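PDB 3EUA: fructosamine deglycase FrlB from Bacillus subtilis, which converts various fructosamine 6-phosphates into glucose 6-phosphate, releasing the free amino acid. Local coordinates for residues T198-A203 against I247-L252. Sequence-based numbering, arbitrary orientation.
Sequences TMASGA and IILLGL
T198 and I247 rise next to each other from the same face of a parallel sheet, and the touch is made by methyl groups: CG2 of T198 lies 4.0 Å from CD1 of I247. The threonine rotamer explains this division of labour. With chi1 at 64°, CG2 is anti to the carbonyl carbon and leans toward the isoleucine, while OG1 is directed elsewhere, to a hydrogen bond with S212 OG on helix 205-220. One residue on, M199 and I248 project from the other face and meet loosely near their bases, CB of M199 being 4.5 Å from CG1 of I248; the extended selenomethionine chain continues to A262 of helix 256-269. A200 and L249 pack more closely, CB to CB at 3.8 Å, and CD1 of L249 is 4.1 Å from the A200 methyl.

These strands, 197-200 and 246-250, are the central pair of the four-stranded parallel sheet in the second SIS domain, an alpha/beta/alpha sandwich of the SIS (sugar isomerase) fold, with helix 205-220 on the face of T198 and I247 and helix 256-269 on the face of M199. Their short segments run 17° from parallel with axes 4.7 Å apart. The backbone link is uneven. L249 N gives a straight bond to M199 O, 3.0 Å. M199 N to I247 O is as short, 2.9 Å, yet weak, its N-H...O angle only 123°. The same I247 oxygen also receives a CA-H contact from T198 CA at 3.2 Å.

Past the M199–I248 bridge the two segments diverge, and E259 of helix 256-269 bridges them, its carboxylate oxygens accepting from S201 N and G251 N separately, while G202 N reaches E63 of the second subunit.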
loop_
_atom_site.group_PDB
_atom_site.type_symbol
_atom_site.label_atom_id
_atom_site.label_comp_id
_atom_site.label_asym_id
_atom_site.label_seq_id
_atom_site.Cartn_x
_atom_site.Cartn_y
_atom_site.Cartn_z
ATOM N N THR A 198 1.913 -11.312 -8.958
ATOM C CA THR A 198 0.773 -11.766 -8.212
ATOM C C THR A 198 -0.249 -10.634 -8.345
ATOM O O THR A 198 0.103 -9.477 -8.715
ATOM C CB THR A 198 1.048 -12.060 -6.726
ATOM O OG1 THR A 198 1.435 -10.851 -6.048
ATOM C CG2 THR A 198 2.108 -13.164 -6.567
HETATM N N MSE A 199 -1.505 -10.960 -8.102
HETATM C CA MSE A 199 -2.580 -9.977 -8.192
HETATM C C MSE A 199 -3.820 -10.355 -7.380
HETATM O O MSE A 199 -4.233 -11.480 -7.372
HETATM C CB MSE A 199 -2.935 -9.755 -9.659
HETATM C CG MSE A 199 -4.081 -8.847 -9.881
HETATM SE SE MSE A 199 -4.130 -8.032 -11.637
HETATM C CE MSE A 199 -5.805 -7.810 -11.368
ATOM N N ALA A 200 -4.387 -9.383 -6.687
ATOM C CA ALA A 200 -5.590 -9.566 -5.862
ATOM C C ALA A 200 -6.079 -8.179 -5.401
ATOM O O ALA A 200 -5.445 -7.159 -5.721
ATOM C CB ALA A 200 -5.321 -10.469 -4.668
ATOM N N SER A 201 -7.221 -8.144 -4.712
ATOM C CA SER A 201 -7.797 -6.904 -4.181
ATOM C C SER A 201 -8.423 -7.135 -2.810
ATOM O O SER A 201 -8.364 -8.234 -2.248
ATOM C CB SER A 201 -8.847 -6.328 -5.148
ATOM O OG SER A 201 -9.957 -7.199 -5.274
ATOM N N GLY A 202 -8.934 -6.069 -2.219
ATOM C CA GLY A 202 -9.608 -6.175 -0.927
ATOM C C GLY A 202 -8.828 -6.871 0.163
ATOM O O GLY A 202 -7.656 -6.601 0.356
ATOM N N ALA A 203 -9.472 -7.813 0.843
ATOM C CA ALA A 203 -8.889 -8.551 1.954
ATOM C C ALA A 203 -7.837 -9.562 1.537
ATOM O O ALA A 203 -7.172 -10.115 2.398
ATOM C CB ALA A 203 -9.980 -9.240 2.744
ATOM N N ILE A 247 0.024 -14.849 -11.074
ATOM C CA ILE A 247 -0.711 -15.625 -10.102
ATOM C C ILE A 247 -1.851 -14.690 -9.730
ATOM O O ILE A 247 -1.604 -13.576 -9.246
ATOM C CB ILE A 247 0.056 -15.947 -8.813
ATOM C CG1 ILE A 247 1.213 -16.917 -9.060
ATOM C CG2 ILE A 247 -0.911 -16.528 -7.740
ATOM C CD1 ILE A 247 2.128 -16.997 -7.844
ATOM N N ILE A 248 -3.075 -15.139 -9.939
ATOM C CA ILE A 248 -4.264 -14.336 -9.700
ATOM C C ILE A 248 -5.163 -14.947 -8.650
ATOM O O ILE A 248 -5.538 -16.117 -8.727
ATOM C CB ILE A 248 -5.026 -14.205 -11.014
ATOM C CG1 ILE A 248 -4.162 -13.400 -11.990
ATOM C CG2 ILE A 248 -6.433 -13.596 -10.772
ATOM C CD1 ILE A 248 -4.772 -13.155 -13.378
ATOM N N LEU A 249 -5.491 -14.146 -7.639
ATOM C CA LEU A 249 -6.319 -14.621 -6.546
ATOM C C LEU A 249 -7.708 -14.025 -6.587
ATOM O O LEU A 249 -7.867 -12.836 -6.777
ATOM C CB LEU A 249 -5.715 -14.247 -5.196
ATOM C CG LEU A 249 -4.269 -14.662 -4.979
ATOM C CD1 LEU A 249 -3.805 -14.109 -3.617
ATOM C CD2 LEU A 249 -4.058 -16.171 -5.135
ATOM N N LEU A 250 -8.709 -14.864 -6.430
ATOM C CA LEU A 250 -10.078 -14.401 -6.399
ATOM C C LEU A 250 -10.626 -14.818 -5.054
ATOM O O LEU A 250 -10.633 -16.004 -4.716
ATOM C CB LEU A 250 -10.916 -14.944 -7.552
ATOM C CG LEU A 250 -10.481 -14.490 -8.943
ATOM C CD1 LEU A 250 -9.496 -15.534 -9.541
ATOM C CD2 LEU A 250 -11.711 -14.312 -9.778
ATOM N N GLY A 251 -11.062 -13.833 -4.274
ATOM C CA GLY A 251 -11.582 -14.077 -2.939
ATOM C C GLY A 251 -13.086 -14.082 -2.912
ATOM O O GLY A 251 -13.736 -14.217 -3.949
ATOM N N LEU A 252 -13.624 -13.919 -1.721
ATOM C CA LEU A 252 -15.074 -13.939 -1.508
ATOM C C LEU A 252 -15.578 -12.641 -0.851
ATOM O O LEU A 252 -16.712 -12.567 -0.318
ATOM C CB LEU A 252 -15.446 -15.141 -0.621
ATOM C CG LEU A 252 -15.126 -16.548 -1.148
ATOM C CD1 LEU A 252 -15.368 -17.602 -0.092
ATOM C CD2 LEU A 252 -15.924 -16.860 -2.428
#